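Local coordinates for hypothetical protein (Ruminococcus gnavus, PDB 4QAN) that is of unknown function but probably binds metal ions and adopts a cystatin-like fold as a divergent member of the NTF2-like superfamily, at residues S14-F24 against P202-Y210; V62-L73 against A280-N291. All coordinates share one frame; numbering follows the deposited sequence. Where two conformers were deposited one is given.

Both contacts join the first half of the chain to the second, and their segments alternate in sequence: 14-24, 62-73, 202-210, 280-291. Interaction 1 packs two irregular segments against each other, the loop before helix 27-39 and the one before helix 221-234. Interaction 2 sets helix 61-67 and the turn that follows it against the start of helix 287-296. Their centres are 35 Å apart and their nearest atoms about 18 Å, so the two are separate points of attachment, each about 20 Å from the centre of the chain. Neither lies at S360, a magnesium ligand of this protein, although no magnesium is bound to this chain here.

Interaction 1 of 2, residues S14-F24 against P202-Y210; sequences SLQKESEITSF and PNQLTGANY
L15 lays its CD2 methyl over one face of the Y210 ring, 3.9 Å from the centroid and displaced toward the rim, a CH-pi contact. The same methyl reaches A208 CB at 3.8 Å. With CG turned away from the carbonyl carbon (chi1 -79°), L15 brings both branches to the tyrosine, CD1 approaching CE2. The hydroxyl beyond this ring is hydrogen-bonded to T252, while S14 OG bonds D251. Farther along, L205 CD1 lies 3.9 Å from K17 CB, and the side chain of that leucine also touches helix 43-48. I21 crosses Q204 at about a right angle, its CD1 3.5 Å from Q204 CB. The contact joins the approach to helix 27-39 with the long connection between strand 187-188 and helix 221-234. T206 brings CB and CG2 close to CZ and CE2 of F24, whose ring also meets Y33 of helix 27-39. Having OG1 anti to the backbone N (chi1 -160°) directs the threonine hydroxyl to I21 O, which it donates to at 2.6 Å from above the carbonyl plane. The backbone of I21 is thus gripped twice, since I21 N donates to L205 O at 3.0 Å. S19 CB, in turn, sits 3.1 Å from T206 O, an oxygen that accepts a hydrogen bond from R48 NH1.

Interaction 2 of 2, residues V62-L73 against A280-N291; sequences VKTAEELPGMQL and ARLYGKSEEQLN
Helix 61-67 and the type I turn L68-M71 that follows it meet the start of helix 287-296, which begins behind a capping box of S286 and Q289, and the loop before it. The short helical segments pass 10.1 Å apart at 118°. L282 is wedged under the turn, its CD1 3.9 Å from A65 CB and its CG 3.7 Å from M71 O; L290 brings CD2 to the same alanine and CD1 to E66 CG. V62 spreads its methyls, CG1 against E287 OE2 at 3.6 Å and CG2 beside N291 OD1. Shortening V62 to an alanine is likely to leave the E287 carboxylate and the N291 amide without the methyls they pack on, opening a gap beside L290. Beyond the turn, L73 CD2 rests on A280 CB, and L73 N makes a straight but weak bond of 3.4 Å to A280 O. Q72 OE1 stands over the centre of the R281 guanidinium face, 3.7 Å from CZ, while R281 NH1 bonds D279 O. At the other end, K63 NZ forms long, weak salt bridges to E287 OE2 and E66 OE1, both at 3.5 Å; bridging these two carboxylates, the lysine probably eases their mutual repulsion across the interface.

Interaction 1 of 2, residues S14-F24 against P202-Y210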
loop_
_atom_site.group_PDB
_atom_site.type_symbol
_atom_site.label_atom_id
_atom_site.label_comp_id
_atom_site.label_asym_id
_atom_site.label_seq_id
_atom_site.Cartn_x
_atom_site.Cartn_y
_atom_site.Cartn_z
ATOM N N SER A 14 -6.447 10.334 -15.816
ATOM C CA SER A 14 -7.400 9.252 -15.558
ATOM C C SER A 14 -8.255 9.544 -14.318
ATOM O O SER A 14 -9.458 9.295 -14.314
ATOM C CB SER A 14 -6.684 7.916 -15.409
ATOM O OG SER A 14 -6.029 7.582 -16.611
ATOM N N LEU A 15 -7.643 10.091 -13.274
ATOM C CA LEU A 15 -8.413 10.449 -12.084
ATOM C C LEU A 15 -9.420 11.557 -12.325
ATOM O O LEU A 15 -10.394 11.634 -11.610
ATOM C CB LEU A 15 -7.507 10.825 -10.927
ATOM C CG LEU A 15 -6.937 9.585 -10.252
ATOM C CD1 LEU A 15 -5.721 9.972 -9.428
ATOM C CD2 LEU A 15 -8.006 8.865 -9.421
ATOM N N GLN A 16 -9.187 12.405 -13.324
ATOM C CA GLN A 16 -10.180 13.414 -13.732
ATOM C C GLN A 16 -11.364 12.828 -14.495
ATOM O O GLN A 16 -12.358 13.530 -14.690
ATOM C CB GLN A 16 -9.546 14.483 -14.629
ATOM C CG GLN A 16 -8.462 15.302 -13.967
ATOM C CD GLN A 16 -7.622 16.058 -14.979
ATOM O OE1 GLN A 16 -8.152 16.624 -15.933
ATOM N NE2 GLN A 16 -6.299 16.070 -14.776
ATOM N N LYS A 17 -11.254 11.584 -14.965
ATOM C CA LYS A 17 -12.335 10.968 -15.762
ATOM C C LYS A 17 -13.547 10.650 -14.906
ATOM O O LYS A 17 -13.404 10.239 -13.762
ATOM C CB LYS A 17 -11.871 9.674 -16.443
ATOM C CG LYS A 17 -10.929 9.863 -17.616
ATOM C CD LYS A 17 -10.419 8.523 -18.113
ATOM C CE LYS A 17 -9.645 8.676 -19.412
ATOM N NZ LYS A 17 -8.878 7.443 -19.737
ATOM N N GLU A 18 -14.734 10.819 -15.486
ATOM C CA GLU A 18 -16.006 10.584 -14.804
ATOM C C GLU A 18 -16.291 9.085 -14.610
ATOM O O GLU A 18 -16.022 8.277 -15.504
ATOM C CB GLU A 18 -17.147 11.208 -15.630
ATOM C CG GLU A 18 -18.355 11.656 -14.821
ATOM C CD GLU A 18 -18.021 12.726 -13.786
ATOM O OE1 GLU A 18 -17.193 13.630 -14.063
ATOM O OE2 GLU A 18 -18.596 12.663 -12.680
ATOM N N SER A 19 -16.840 8.723 -13.448
ATOM C CA SER A 19 -17.340 7.364 -13.202
ATOM C C SER A 19 -18.867 7.256 -13.350
ATOM O O SER A 19 -19.614 7.782 -12.531
ATOM C CB SER A 19 -16.919 6.887 -11.813
ATOM O OG SER A 19 -17.228 7.831 -10.813
ATOM N N GLU A 20 -19.323 6.541 -14.375
ATOM C CA GLU A 20 -20.752 6.438 -14.673
ATOM C C GLU A 20 -21.424 5.182 -14.090
ATOM O O GLU A 20 -22.614 4.946 -14.332
ATOM C CB GLU A 20 -20.971 6.500 -16.187
ATOM C CG GLU A 20 -20.042 7.488 -16.880
ATOM C CD GLU A 20 -20.608 8.065 -18.159
ATOM O OE1 GLU A 20 -21.429 7.403 -18.823
ATOM O OE2 GLU A 20 -20.222 9.201 -18.500
ATOM N N ILE A 21 -20.669 4.382 -13.336
ATOM C CA ILE A 21 -21.197 3.206 -12.641
ATOM C C ILE A 21 -21.137 3.489 -11.148
ATOM O O ILE A 21 -20.050 3.533 -10.596
ATOM C CB ILE A 21 -20.355 1.935 -12.947
ATOM C CG1 ILE A 21 -20.705 1.360 -14.326
ATOM C CG2 ILE A 21 -20.575 0.854 -11.892
ATOM C CD1 ILE A 21 -19.640 0.441 -14.896
ATOM N N THR A 22 -22.288 3.669 -10.493
ATOM C CA THR A 22 -22.293 3.909 -9.041
ATOM C C THR A 22 -21.646 2.753 -8.287
ATOM O O THR A 22 -20.742 2.952 -7.476
ATOM C CB THR A 22 -23.710 4.047 -8.452
ATOM O OG1 THR A 22 -24.493 4.950 -9.242
ATOM C CG2 THR A 22 -23.640 4.550 -7.005
ATOM N N SER A 23 -22.132 1.546 -8.565
ATOM C CA SER A 23 -21.831 0.373 -7.755
ATOM C C SER A 23 -22.106 -0.913 -8.522
ATOM O O SER A 23 -22.779 -0.902 -9.545
ATOM C CB SER A 23 -22.692 0.393 -6.487
ATOM O OG SER A 23 -24.079 0.498 -6.810
ATOM N N PHE A 24 -21.567 -2.017 -8.019
ATOM C CA PHE A 24 -21.899 -3.345 -8.521
ATOM C C PHE A 24 -22.756 -4.000 -7.447
ATOM O O PHE A 24 -22.305 -4.222 -6.316
ATOM C CB PHE A 24 -20.634 -4.159 -8.826
ATOM C CG PHE A 24 -19.628 -3.408 -9.653
ATOM C CD1 PHE A 24 -19.927 -3.030 -10.956
ATOM C CD2 PHE A 24 -18.392 -3.053 -9.124
ATOM C CE1 PHE A 24 -19.006 -2.320 -11.713
ATOM C CE2 PHE A 24 -17.475 -2.347 -9.878
ATOM C CZ PHE A 24 -17.781 -1.977 -11.171
ATOM N N PRO A 202 -18.331 -4.426 -19.419
ATOM C CA PRO A 202 -18.639 -2.996 -19.462
ATOM C C PRO A 202 -17.455 -2.123 -19.871
ATOM O O PRO A 202 -16.303 -2.588 -19.916
ATOM C CB PRO A 202 -19.010 -2.680 -18.008
ATOM C CG PRO A 202 -18.206 -3.640 -17.203
ATOM C CD PRO A 202 -18.072 -4.889 -18.039
ATOM N N ASN A 203 -17.754 -0.865 -20.184
ATOM C CA ASN A 203 -16.732 0.176 -20.179
ATOM C C ASN A 203 -17.287 1.540 -19.830
ATOM O O ASN A 203 -17.281 2.465 -20.639
ATOM C CB ASN A 203 -15.949 0.217 -21.479
ATOM C CG ASN A 203 -16.829 0.141 -22.688
ATOM O OD1 ASN A 203 -18.018 0.453 -22.633
ATOM N ND2 ASN A 203 -16.253 -0.295 -23.793
ATOM N N GLN A 204 -17.807 1.619 -18.613
ATOM C CA GLN A 204 -17.790 2.846 -17.841
ATOM C C GLN A 204 -16.724 2.575 -16.788
ATOM O O GLN A 204 -16.225 1.456 -16.685
ATOM C CB GLN A 204 -19.117 3.110 -17.129
ATOM C CG GLN A 204 -20.389 2.658 -17.849
ATOM C CD GLN A 204 -20.728 3.531 -19.035
ATOM O OE1 GLN A 204 -19.872 3.804 -19.878
ATOM N NE2 GLN A 204 -21.988 3.974 -19.115
ATOM N N LEU A 205 -16.399 3.593 -16.006
ATOM C CA LEU A 205 -15.640 3.422 -14.777
ATOM C C LEU A 205 -16.593 3.552 -13.601
ATOM O O LEU A 205 -17.689 4.100 -13.723
ATOM C CB LEU A 205 -14.549 4.487 -14.654
ATOM C CG LEU A 205 -13.833 4.876 -15.939
ATOM C CD1 LEU A 205 -12.784 5.931 -15.624
ATOM C CD2 LEU A 205 -13.219 3.654 -16.601
ATOM N N THR A 206 -16.175 3.015 -12.468
ATOM C CA THR A 206 -16.831 3.243 -11.201
ATOM C C THR A 206 -15.901 4.175 -10.404
ATOM O O THR A 206 -14.914 4.683 -10.937
ATOM C CB THR A 206 -17.115 1.909 -10.473
ATOM O OG1 THR A 206 -18.149 2.090 -9.495
ATOM C CG2 THR A 206 -15.823 1.344 -9.797
ATOM N N GLY A 207 -16.209 4.406 -9.138
ATOM C CA GLY A 207 -15.614 5.514 -8.418
ATOM C C GLY A 207 -14.115 5.455 -8.250
ATOM O O GLY A 207 -13.540 4.375 -8.133
ATOM N N ALA A 208 -13.485 6.631 -8.224
ATOM C CA ALA A 208 -12.060 6.744 -7.990
ATOM C C ALA A 208 -11.766 6.366 -6.543
ATOM O O ALA A 208 -12.490 6.758 -5.646
ATOM C CB ALA A 208 -11.585 8.158 -8.277
ATOM N N ASN A 209 -10.695 5.613 -6.320
ATOM C CA ASN A 209 -10.398 5.097 -4.990
ATOM C C ASN A 209 -8.926 4.914 -4.719
ATOM O O ASN A 209 -8.551 4.052 -3.928
ATOM C CB ASN A 209 -11.086 3.745 -4.836
ATOM C CG ASN A 209 -10.592 2.737 -5.851
ATOM O OD1 ASN A 209 -10.019 3.107 -6.880
ATOM N ND2 ASN A 209 -10.789 1.462 -5.560
ATOM N N TYR A 210 -8.092 5.692 -5.403
ATOM C CA TYR A 210 -6.647 5.693 -5.179
ATOM C C TYR A 210 -6.117 7.112 -5.353
ATOM O O TYR A 210 -6.813 7.967 -5.880
ATOM C CB TYR A 210 -5.964 4.729 -6.154
ATOM C CG TYR A 210 -6.048 5.105 -7.626
ATOM C CD1 TYR A 210 -7.158 4.784 -8.390
ATOM C CD2 TYR A 210 -5.009 5.775 -8.248
ATOM C CE1 TYR A 210 -7.232 5.126 -9.739
ATOM C CE2 TYR A 210 -5.072 6.129 -9.584
ATOM C CZ TYR A 210 -6.192 5.805 -10.320
ATOM O OH TYR A 210 -6.238 6.144 -11.635
#

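Interaction 2 of 2, residues V62-L73 against A280-N291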
loop_
_atom_site.group_PDB
_atom_site.type_symbol
_atom_site.label_atom_id
_atom_site.label_comp_id
_atom_site.label_asym_id
_atom_site.label_seq_id
_atom_site.Cartn_x
_atom_site.Cartn_y
_atom_site.Cartn_z
ATOM N N VAL A 62 -7.156 -8.892 13.950
ATOM C CA VAL A 62 -6.981 -10.158 14.668
ATOM C C VAL A 62 -7.262 -11.356 13.774
ATOM O O VAL A 62 -6.429 -12.259 13.654
ATOM C CB VAL A 62 -7.875 -10.234 15.932
ATOM C CG1 VAL A 62 -7.982 -11.663 16.447
ATOM C CG2 VAL A 62 -7.326 -9.335 17.027
ATOM N N LYS A 63 -8.434 -11.368 13.149
ATOM C CA LYS A 63 -8.827 -12.507 12.314
ATOM C C LYS A 63 -7.891 -12.707 11.125
ATOM O O LYS A 63 -7.487 -13.826 10.826
ATOM C CB LYS A 63 -10.271 -12.350 11.822
ATOM C CG LYS A 63 -11.316 -12.374 12.931
ATOM C CD LYS A 63 -11.441 -13.742 13.588
ATOM C CE LYS A 63 -11.941 -13.633 15.025
ATOM N NZ LYS A 63 -11.610 -14.836 15.840
ATOM N N THR A 64 -7.547 -11.614 10.458
ATOM C CA THR A 64 -6.649 -11.661 9.315
ATOM C C THR A 64 -5.282 -12.210 9.719
ATOM O O THR A 64 -4.690 -13.015 8.996
ATOM C CB THR A 64 -6.514 -10.275 8.662
ATOM O OG1 THR A 64 -7.795 -9.847 8.187
ATOM C CG2 THR A 64 -5.569 -10.313 7.507
ATOM N N ALA A 65 -4.796 -11.814 10.887
ATOM C CA ALA A 65 -3.500 -12.303 11.363
ATOM C C ALA A 65 -3.533 -13.813 11.637
ATOM O O ALA A 65 -2.558 -14.522 11.387
ATOM C CB ALA A 65 -3.069 -11.546 12.610
ATOM N N GLU A 66 -4.658 -14.294 12.150
ATOM C CA GLU A 66 -4.834 -15.721 12.399
ATOM C C GLU A 66 -4.824 -16.535 11.089
ATOM O O GLU A 66 -4.269 -17.626 11.033
ATOM C CB GLU A 66 -6.102 -15.960 13.226
ATOM C CG GLU A 66 -5.962 -15.423 14.652
ATOM C CD GLU A 66 -7.221 -15.547 15.497
ATOM O OE1 GLU A 66 -8.337 -15.475 14.943
ATOM O OE2 GLU A 66 -7.091 -15.705 16.729
ATOM N N GLU A 67 -5.407 -15.976 10.036
ATOM C CA GLU A 67 -5.371 -16.578 8.708
ATOM C C GLU A 67 -3.973 -16.560 8.038
ATOM O O GLU A 67 -3.682 -17.419 7.198
ATOM C CB GLU A 67 -6.411 -15.878 7.818
ATOM C CG GLU A 67 -6.328 -16.163 6.320
ATOM C CD GLU A 67 -6.670 -17.600 5.933
ATOM O OE1 GLU A 67 -7.176 -18.367 6.789
ATOM O OE2 GLU A 67 -6.453 -17.948 4.744
ATOM N N LEU A 68 -3.112 -15.608 8.401
ATOM C CA LEU A 68 -1.795 -15.476 7.760
ATOM C C LEU A 68 -0.634 -15.492 8.759
ATOM O O LEU A 68 0.153 -14.545 8.820
ATOM C CB LEU A 68 -1.747 -14.179 6.950
ATOM C CG LEU A 68 -2.940 -13.880 6.041
ATOM C CD1 LEU A 68 -2.859 -12.457 5.514
ATOM C CD2 LEU A 68 -3.008 -14.872 4.894
ATOM N N PRO A 69 -0.494 -16.582 9.527
ATOM C CA PRO A 69 0.433 -16.594 10.674
ATOM C C PRO A 69 1.925 -16.450 10.318
ATOM O O PRO A 69 2.714 -16.010 11.159
ATOM C CB PRO A 69 0.159 -17.950 11.325
ATOM C CG PRO A 69 -0.302 -18.812 10.194
ATOM C CD PRO A 69 -1.097 -17.907 9.293
ATOM N N GLY A 70 2.291 -16.815 9.089
ATOM C CA GLY A 70 3.665 -16.695 8.595
ATOM C C GLY A 70 4.038 -15.314 8.078
ATOM O O GLY A 70 5.195 -15.066 7.756
HETATM N N MSE A 71 3.056 -14.419 7.987
HETATM C CA MSE A 71 3.288 -13.022 7.615
HETATM C C MSE A 71 4.016 -12.420 8.782
HETATM O O MSE A 71 3.690 -12.714 9.936
HETATM C CB MSE A 71 1.925 -12.324 7.436
HETATM C CG MSE A 71 1.677 -11.523 6.165
HETATM SE SE MSE A 71 1.765 -12.645 4.547
HETATM C CE MSE A 71 2.656 -11.283 3.429
ATOM N N GLN A 72 5.026 -11.601 8.526
ATOM C CA GLN A 72 5.507 -10.730 9.590
ATOM C C GLN A 72 4.820 -9.388 9.413
ATOM O O GLN A 72 4.373 -9.049 8.319
ATOM C CB GLN A 72 7.032 -10.636 9.670
ATOM C CG GLN A 72 7.740 -10.023 8.482
ATOM C CD GLN A 72 9.246 -9.987 8.686
ATOM O OE1 GLN A 72 9.776 -10.622 9.603
ATOM N NE2 GLN A 72 9.946 -9.242 7.832
ATOM N N LEU A 73 4.698 -8.666 10.518
ATOM C CA LEU A 73 3.853 -7.477 10.610
ATOM C C LEU A 73 4.206 -6.388 9.593
ATOM O O LEU A 73 3.312 -5.841 8.963
ATOM C CB LEU A 73 3.901 -6.929 12.046
ATOM C CG LEU A 73 2.946 -5.788 12.372
ATOM C CD1 LEU A 73 1.509 -6.263 12.253
ATOM C CD2 LEU A 73 3.215 -5.261 13.764
ATOM N N ALA A 280 7.809 -7.490 15.078
ATOM C CA ALA A 280 6.714 -8.317 15.588
ATOM C C ALA A 280 6.353 -9.454 14.624
ATOM O O ALA A 280 6.304 -9.259 13.401
ATOM C CB ALA A 280 5.483 -7.454 15.850
ATOM N N ARG A 281 6.107 -10.630 15.188
ATOM C CA ARG A 281 5.627 -11.803 14.436
ATOM C C ARG A 281 4.164 -12.101 14.766
ATOM O O ARG A 281 3.711 -11.827 15.874
ATOM C CB ARG A 281 6.472 -13.025 14.772
ATOM C CG ARG A 281 7.627 -13.258 13.821
ATOM C CD ARG A 281 8.658 -12.154 13.883
ATOM N NE ARG A 281 9.844 -12.523 13.124
ATOM C CZ ARG A 281 10.905 -11.739 12.949
ATOM N NH1 ARG A 281 10.941 -10.520 13.471
ATOM N NH2 ARG A 281 11.935 -12.179 12.238
ATOM N N LEU A 282 3.434 -12.675 13.815
ATOM C CA LEU A 282 2.025 -13.024 14.035
ATOM C C LEU A 282 1.788 -14.484 14.406
ATOM O O LEU A 282 0.662 -14.857 14.736
ATOM C CB LEU A 282 1.195 -12.700 12.795
ATOM C CG LEU A 282 1.283 -11.262 12.299
ATOM C CD1 LEU A 282 0.455 -11.110 11.041
ATOM C CD2 LEU A 282 0.830 -10.275 13.366
ATOM N N TYR A 283 2.819 -15.320 14.354
ATOM C CA TYR A 283 2.625 -16.745 14.633
ATOM C C TYR A 283 2.611 -17.035 16.121
ATOM O O TYR A 283 3.234 -16.317 16.916
ATOM C CB TYR A 283 3.665 -17.626 13.936
ATOM C CG TYR A 283 5.123 -17.373 14.270
ATOM C CD1 TYR A 283 5.662 -17.721 15.514
ATOM C CD2 TYR A 283 5.982 -16.832 13.324
ATOM C CE1 TYR A 283 7.011 -17.521 15.804
ATOM C CE2 TYR A 283 7.332 -16.627 13.604
ATOM C CZ TYR A 283 7.841 -16.972 14.843
ATOM O OH TYR A 283 9.175 -16.770 15.125
ATOM N N GLY A 284 1.888 -18.093 16.482
ATOM C CA GLY A 284 1.835 -18.576 17.855
ATOM C C GLY A 284 1.419 -17.507 18.838
ATOM O O GLY A 284 2.004 -17.384 19.916
ATOM N N LYS A 285 0.421 -16.719 18.448
ATOM C CA LYS A 285 -0.130 -15.687 19.302
ATOM C C LYS A 285 -1.624 -15.922 19.478
ATOM O O LYS A 285 -2.341 -16.135 18.504
ATOM C CB LYS A 285 0.121 -14.313 18.691
ATOM C CG LYS A 285 1.476 -13.715 19.034
ATOM C CD LYS A 285 1.444 -12.204 18.848
ATOM C CE LYS A 285 2.674 -11.530 19.430
ATOM N NZ LYS A 285 3.882 -11.805 18.606
ATOM N N SER A 286 -2.082 -15.893 20.728
ATOM C CA SER A 286 -3.508 -15.978 21.034
ATOM C C SER A 286 -4.218 -14.696 20.614
ATOM O O SER A 286 -3.573 -13.680 20.318
ATOM C CB SER A 286 -3.730 -16.211 22.530
ATOM O OG SER A 286 -3.417 -15.056 23.292
ATOM N N GLU A 287 -5.548 -14.762 20.600
ATOM C CA GLU A 287 -6.398 -13.628 20.250
ATOM C C GLU A 287 -6.112 -12.465 21.175
ATOM O O GLU A 287 -6.165 -11.305 20.769
ATOM C CB GLU A 287 -7.864 -14.026 20.357
ATOM C CG GLU A 287 -8.866 -12.925 20.050
ATOM C CD GLU A 287 -10.165 -13.469 19.465
ATOM O OE1 GLU A 287 -10.620 -14.547 19.910
ATOM O OE2 GLU A 287 -10.726 -12.824 18.547
ATOM N N GLU A 288 -5.777 -12.790 22.418
ATOM C CA GLU A 288 -5.474 -11.779 23.418
ATOM C C GLU A 288 -4.165 -11.071 23.082
ATOM O O GLU A 288 -4.093 -9.846 23.104
ATOM C CB GLU A 288 -5.376 -12.421 24.800
ATOM C CG GLU A 288 -5.323 -11.432 25.951
ATOM C CD GLU A 288 -4.258 -11.803 26.961
ATOM O OE1 GLU A 288 -3.067 -11.570 26.654
ATOM O OE2 GLU A 288 -4.608 -12.330 28.044
ATOM N N GLN A 289 -3.132 -11.847 22.763
ATOM C CA GLN A 289 -1.804 -11.285 22.475
ATOM C C GLN A 289 -1.805 -10.465 21.198
ATOM O O GLN A 289 -1.073 -9.481 21.088
ATOM C CB GLN A 289 -0.757 -12.382 22.328
ATOM C CG GLN A 289 -0.551 -13.244 23.548
ATOM C CD GLN A 289 0.113 -14.549 23.186
ATOM O OE1 GLN A 289 -0.539 -15.588 23.119
ATOM N NE2 GLN A 289 1.408 -14.499 22.912
ATOM N N LEU A 290 -2.609 -10.900 20.231
ATOM C CA LEU A 290 -2.827 -10.132 19.014
ATOM C C LEU A 290 -3.495 -8.795 19.331
ATOM O O LEU A 290 -3.120 -7.762 18.775
ATOM C CB LEU A 290 -3.649 -10.927 18.001
ATOM C CG LEU A 290 -2.920 -12.108 17.345
ATOM C CD1 LEU A 290 -3.890 -12.902 16.488
ATOM C CD2 LEU A 290 -1.737 -11.646 16.506
ATOM N N ASN A 291 -4.460 -8.807 20.242
ATOM C CA ASN A 291 -5.067 -7.559 20.693
ATOM C C ASN A 291 -4.062 -6.630 21.367
ATOM O O ASN A 291 -4.079 -5.427 21.111
ATOM C CB ASN A 291 -6.280 -7.821 21.596
ATOM C CG ASN A 291 -7.568 -7.942 20.805
ATOM O OD1 ASN A 291 -7.827 -7.154 19.884
ATOM N ND2 ASN A 291 -8.381 -8.923 21.153
#